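Local atomic coordinates of glycosyl transferase family 8 (Streptococcus pneumoniae, PDB entry 5GVV), a protein that transfers galactose from UDP-galactose to the terminal glucose of the already glycosylated serine-rich repeat protein PsrP, a step in its polymorphic O-glycosylation. Residues A[291-302]-A[394-405]. Numbering follows the deposited sequence.
Sequences KIDYLAEQLPEV and PKKMVAAIRSYM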
# COMPACT_ATOMS: atom_id res chain seq x y z
N LYS A 291 -7.99 -30.42 17.19
CA LYS A 291 -6.68 -30.70 16.60
C LYS A 291 -6.37 -29.93 15.32
O LYS A 291 -5.47 -30.32 14.57
CB LYS A 291 -6.52 -32.20 16.35
CG LYS A 291 -6.46 -33.03 17.61
CD LYS A 291 -5.24 -32.68 18.43
CE LYS A 291 -5.11 -33.59 19.65
NZ LYS A 291 -6.27 -33.49 20.57
N ILE A 292 -7.08 -28.82 15.07
CA ILE A 292 -6.89 -28.07 13.82
C ILE A 292 -5.47 -27.53 13.63
O ILE A 292 -4.93 -27.55 12.51
CB ILE A 292 -7.95 -26.94 13.64
CG1 ILE A 292 -7.85 -26.32 12.24
CG2 ILE A 292 -7.81 -25.87 14.70
CD1 ILE A 292 -7.99 -27.34 11.12
N ASP A 293 -4.84 -27.06 14.71
CA ASP A 293 -3.48 -26.55 14.62
C ASP A 293 -2.52 -27.67 14.22
O ASP A 293 -1.67 -27.50 13.34
CB ASP A 293 -3.04 -25.95 15.95
CG ASP A 293 -3.88 -24.75 16.36
OD1 ASP A 293 -5.07 -24.95 16.71
OD2 ASP A 293 -3.35 -23.62 16.34
N TYR A 294 -2.68 -28.82 14.87
CA TYR A 294 -1.85 -29.97 14.58
C TYR A 294 -2.02 -30.41 13.13
O TYR A 294 -1.04 -30.65 12.42
CB TYR A 294 -2.19 -31.13 15.53
CG TYR A 294 -1.53 -32.43 15.15
CD1 TYR A 294 -0.21 -32.68 15.50
CD2 TYR A 294 -2.22 -33.39 14.42
CE1 TYR A 294 0.40 -33.87 15.14
CE2 TYR A 294 -1.62 -34.57 14.06
CZ TYR A 294 -0.31 -34.81 14.42
OH TYR A 294 0.27 -35.99 14.05
N LEU A 295 -3.27 -30.52 12.68
CA LEU A 295 -3.57 -30.95 11.31
C LEU A 295 -2.95 -29.99 10.29
O LEU A 295 -2.35 -30.42 9.31
CB LEU A 295 -5.08 -31.05 11.08
CG LEU A 295 -5.85 -32.02 11.98
CD1 LEU A 295 -7.33 -32.04 11.61
CD2 LEU A 295 -5.27 -33.42 11.93
N ALA A 296 -3.10 -28.70 10.54
CA ALA A 296 -2.51 -27.68 9.67
C ALA A 296 -1.00 -27.86 9.57
O ALA A 296 -0.43 -27.80 8.47
CB ALA A 296 -2.85 -26.29 10.17
N GLU A 297 -0.35 -28.04 10.72
CA GLU A 297 1.10 -28.22 10.78
C GLU A 297 1.54 -29.45 9.99
O GLU A 297 2.53 -29.40 9.25
CB GLU A 297 1.56 -28.36 12.24
CG GLU A 297 1.49 -27.08 13.06
CD GLU A 297 1.69 -27.31 14.55
OE1 GLU A 297 2.16 -26.37 15.23
OE2 GLU A 297 1.36 -28.41 15.04
N GLN A 298 0.79 -30.54 10.13
CA GLN A 298 1.15 -31.82 9.52
C GLN A 298 0.80 -31.93 8.04
O GLN A 298 1.38 -32.75 7.32
CB GLN A 298 0.46 -32.96 10.27
CG GLN A 298 0.94 -33.13 11.71
CD GLN A 298 2.39 -33.54 11.78
OE1 GLN A 298 2.80 -34.54 11.19
NE2 GLN A 298 3.20 -32.76 12.50
N LEU A 299 -0.16 -31.13 7.58
CA LEU A 299 -0.66 -31.25 6.22
C LEU A 299 -0.59 -29.94 5.43
O LEU A 299 -1.62 -29.36 5.07
CB LEU A 299 -2.11 -31.77 6.23
CG LEU A 299 -2.32 -33.20 6.75
CD1 LEU A 299 -3.67 -33.37 7.44
CD2 LEU A 299 -2.17 -34.20 5.62
N PRO A 300 0.64 -29.47 5.13
CA PRO A 300 0.81 -28.20 4.41
C PRO A 300 0.21 -28.25 3.01
O PRO A 300 -0.04 -27.20 2.40
CB PRO A 300 2.34 -28.06 4.31
CG PRO A 300 2.86 -29.46 4.41
CD PRO A 300 1.94 -30.13 5.39
N GLU A 301 -0.01 -29.46 2.50
CA GLU A 301 -0.53 -29.63 1.15
C GLU A 301 -2.06 -29.75 1.13
O GLU A 301 -2.66 -29.97 0.08
CB GLU A 301 0.10 -30.85 0.49
CG GLU A 301 -0.43 -32.19 0.99
CD GLU A 301 0.34 -32.73 2.18
OE1 GLU A 301 0.62 -31.97 3.13
OE2 GLU A 301 0.67 -33.94 2.16
N VAL A 302 -2.68 -29.60 2.30
CA VAL A 302 -4.13 -29.51 2.39
C VAL A 302 -4.51 -28.07 2.71
O VAL A 302 -3.92 -27.45 3.60
CB VAL A 302 -4.68 -30.42 3.50
CG1 VAL A 302 -6.18 -30.26 3.61
CG2 VAL A 302 -4.34 -31.87 3.20
N PRO A 394 -4.06 -38.14 16.67
CA PRO A 394 -4.48 -37.47 15.44
C PRO A 394 -3.63 -37.82 14.22
O PRO A 394 -4.02 -37.46 13.11
CB PRO A 394 -4.32 -35.98 15.78
CG PRO A 394 -3.29 -35.95 16.86
CD PRO A 394 -3.54 -37.19 17.67
N LYS A 395 -2.49 -38.49 14.43
CA LYS A 395 -1.70 -39.00 13.32
C LYS A 395 -2.57 -39.87 12.41
O LYS A 395 -2.38 -39.90 11.19
CB LYS A 395 -0.54 -39.86 13.84
CG LYS A 395 0.45 -39.14 14.73
CD LYS A 395 0.52 -39.79 16.11
CE LYS A 395 -0.55 -39.23 17.04
NZ LYS A 395 -0.38 -37.78 17.23
N LYS A 396 -3.53 -40.56 13.02
CA LYS A 396 -4.44 -41.43 12.29
C LYS A 396 -5.37 -40.67 11.34
O LYS A 396 -5.70 -41.17 10.26
CB LYS A 396 -5.25 -42.30 13.26
CG LYS A 396 -4.39 -43.36 13.97
CD LYS A 396 -5.23 -44.28 14.84
CE LYS A 396 -4.46 -45.56 15.17
NZ LYS A 396 -3.10 -45.29 15.73
N MSE A 397 -5.79 -39.47 11.72
CA MSE A 397 -6.62 -38.69 10.81
C MSE A 397 -5.77 -38.05 9.71
O MSE A 397 -6.24 -37.86 8.59
CB MSE A 397 -7.44 -37.62 11.51
CG MSE A 397 -8.41 -36.94 10.53
SE MSE A 397 -9.46 -35.56 11.34
CE MSE A 397 -10.67 -36.68 12.35
N VAL A 398 -4.53 -37.72 10.06
CA VAL A 398 -3.58 -37.21 9.07
C VAL A 398 -3.49 -38.20 7.92
O VAL A 398 -3.68 -37.84 6.76
CB VAL A 398 -2.18 -37.01 9.67
CG1 VAL A 398 -1.18 -36.60 8.59
CG2 VAL A 398 -2.21 -35.97 10.77
N ALA A 399 -3.22 -39.46 8.26
CA ALA A 399 -3.15 -40.55 7.29
C ALA A 399 -4.47 -40.73 6.55
O ALA A 399 -4.48 -40.99 5.34
CB ALA A 399 -2.74 -41.84 7.98
N ALA A 400 -5.58 -40.60 7.27
CA ALA A 400 -6.90 -40.71 6.67
C ALA A 400 -7.09 -39.64 5.60
O ALA A 400 -7.56 -39.92 4.50
CB ALA A 400 -7.97 -40.59 7.74
N ILE A 401 -6.74 -38.41 5.94
CA ILE A 401 -6.87 -37.29 5.01
C ILE A 401 -6.02 -37.50 3.75
O ILE A 401 -6.49 -37.27 2.63
CB ILE A 401 -6.55 -35.95 5.69
CG1 ILE A 401 -7.63 -35.61 6.72
CG2 ILE A 401 -6.44 -34.83 4.67
CD1 ILE A 401 -7.29 -34.46 7.66
N ARG A 402 -4.78 -37.94 3.93
CA ARG A 402 -3.89 -38.21 2.79
C ARG A 402 -4.38 -39.31 1.86
O ARG A 402 -3.99 -39.36 0.69
CB ARG A 402 -2.46 -38.51 3.27
CG ARG A 402 -1.63 -37.25 3.46
CD ARG A 402 -0.23 -37.54 3.98
NE ARG A 402 0.61 -36.34 3.91
CZ ARG A 402 1.16 -35.75 4.96
NH1 ARG A 402 0.98 -36.25 6.18
NH2 ARG A 402 1.91 -34.66 4.80
N SER A 403 -5.24 -40.19 2.36
CA SER A 403 -5.79 -41.27 1.54
C SER A 403 -6.75 -40.73 0.48
O SER A 403 -7.02 -41.39 -0.52
CB SER A 403 -6.49 -42.33 2.41
OG SER A 403 -7.80 -41.92 2.77
N TYR A 404 -7.26 -39.52 0.70
CA TYR A 404 -8.18 -38.90 -0.24
C TYR A 404 -7.46 -38.19 -1.38
O TYR A 404 -8.09 -37.78 -2.37
CB TYR A 404 -9.13 -37.95 0.49
CG TYR A 404 -10.15 -38.68 1.32
CD1 TYR A 404 -9.88 -39.01 2.64
CD2 TYR A 404 -11.37 -39.06 0.78
CE1 TYR A 404 -10.81 -39.69 3.41
CE2 TYR A 404 -12.30 -39.74 1.54
CZ TYR A 404 -12.01 -40.06 2.85
OH TYR A 404 -12.93 -40.74 3.61
N MSE A 405 -6.17 -38.12 -1.30
CA MSE A 405 -5.48 -37.49 -2.34
C MSE A 405 -5.02 -38.29 -3.47
O MSE A 405 -4.45 -39.36 -3.30
CB MSE A 405 -4.15 -36.98 -1.79
CG MSE A 405 -4.32 -36.19 -0.54
SE MSE A 405 -2.55 -35.56 0.07
CE MSE A 405 -3.12 -34.34 1.44
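In the C-terminal alpha/beta domain, helix 292-298 packs against the C-terminal helix 395-402, with Tyr294 against Pro394 at one end. At the other, Glu301, in the turn after the first helix, meets Arg402. The axes cross at -51°, 10.3 Å apart at their closest. Pro394 CG lies over one face of the Tyr294 ring, toward its rim, in a CH-pi contact 3.9 Å from the centroid. Gln298 CG, from the next turn of the same helix, lies over the rim of the opposite face. The Tyr294 hydroxyl reaches across to the aliphatic part of Lys395. Val398 CG2 meets Tyr294 CE2 at 3.6 Å, and its CG1 packs on Leu299 CD2.

Both helices lie on one face of a Rossmann-like parallel sheet. Helix 292-298 is the beta-alpha-beta crossover between strands 278-283 and 302-307. Leu295 and Leu299 also touch Phe304, and Ile401 rests on Leu278.

Leu299 CD2 sits over the centre of the Arg402 guanidinium, 3.7 Å above its plane. At the edge, Arg402 NE donates a salt-bridge hydrogen bond to Glu301 OE2 at 3.0 Å. It arrives syn, bent (135°) and tilted from both planes. Arg402 NH2 adds weak bonds to OE2 and Gln298 O. A chi2 bend (-90°) turns the Glu301 carboxylate toward Arg402. Glu301 CG packs on selenomethionine Met405 CE at 3.5 Å.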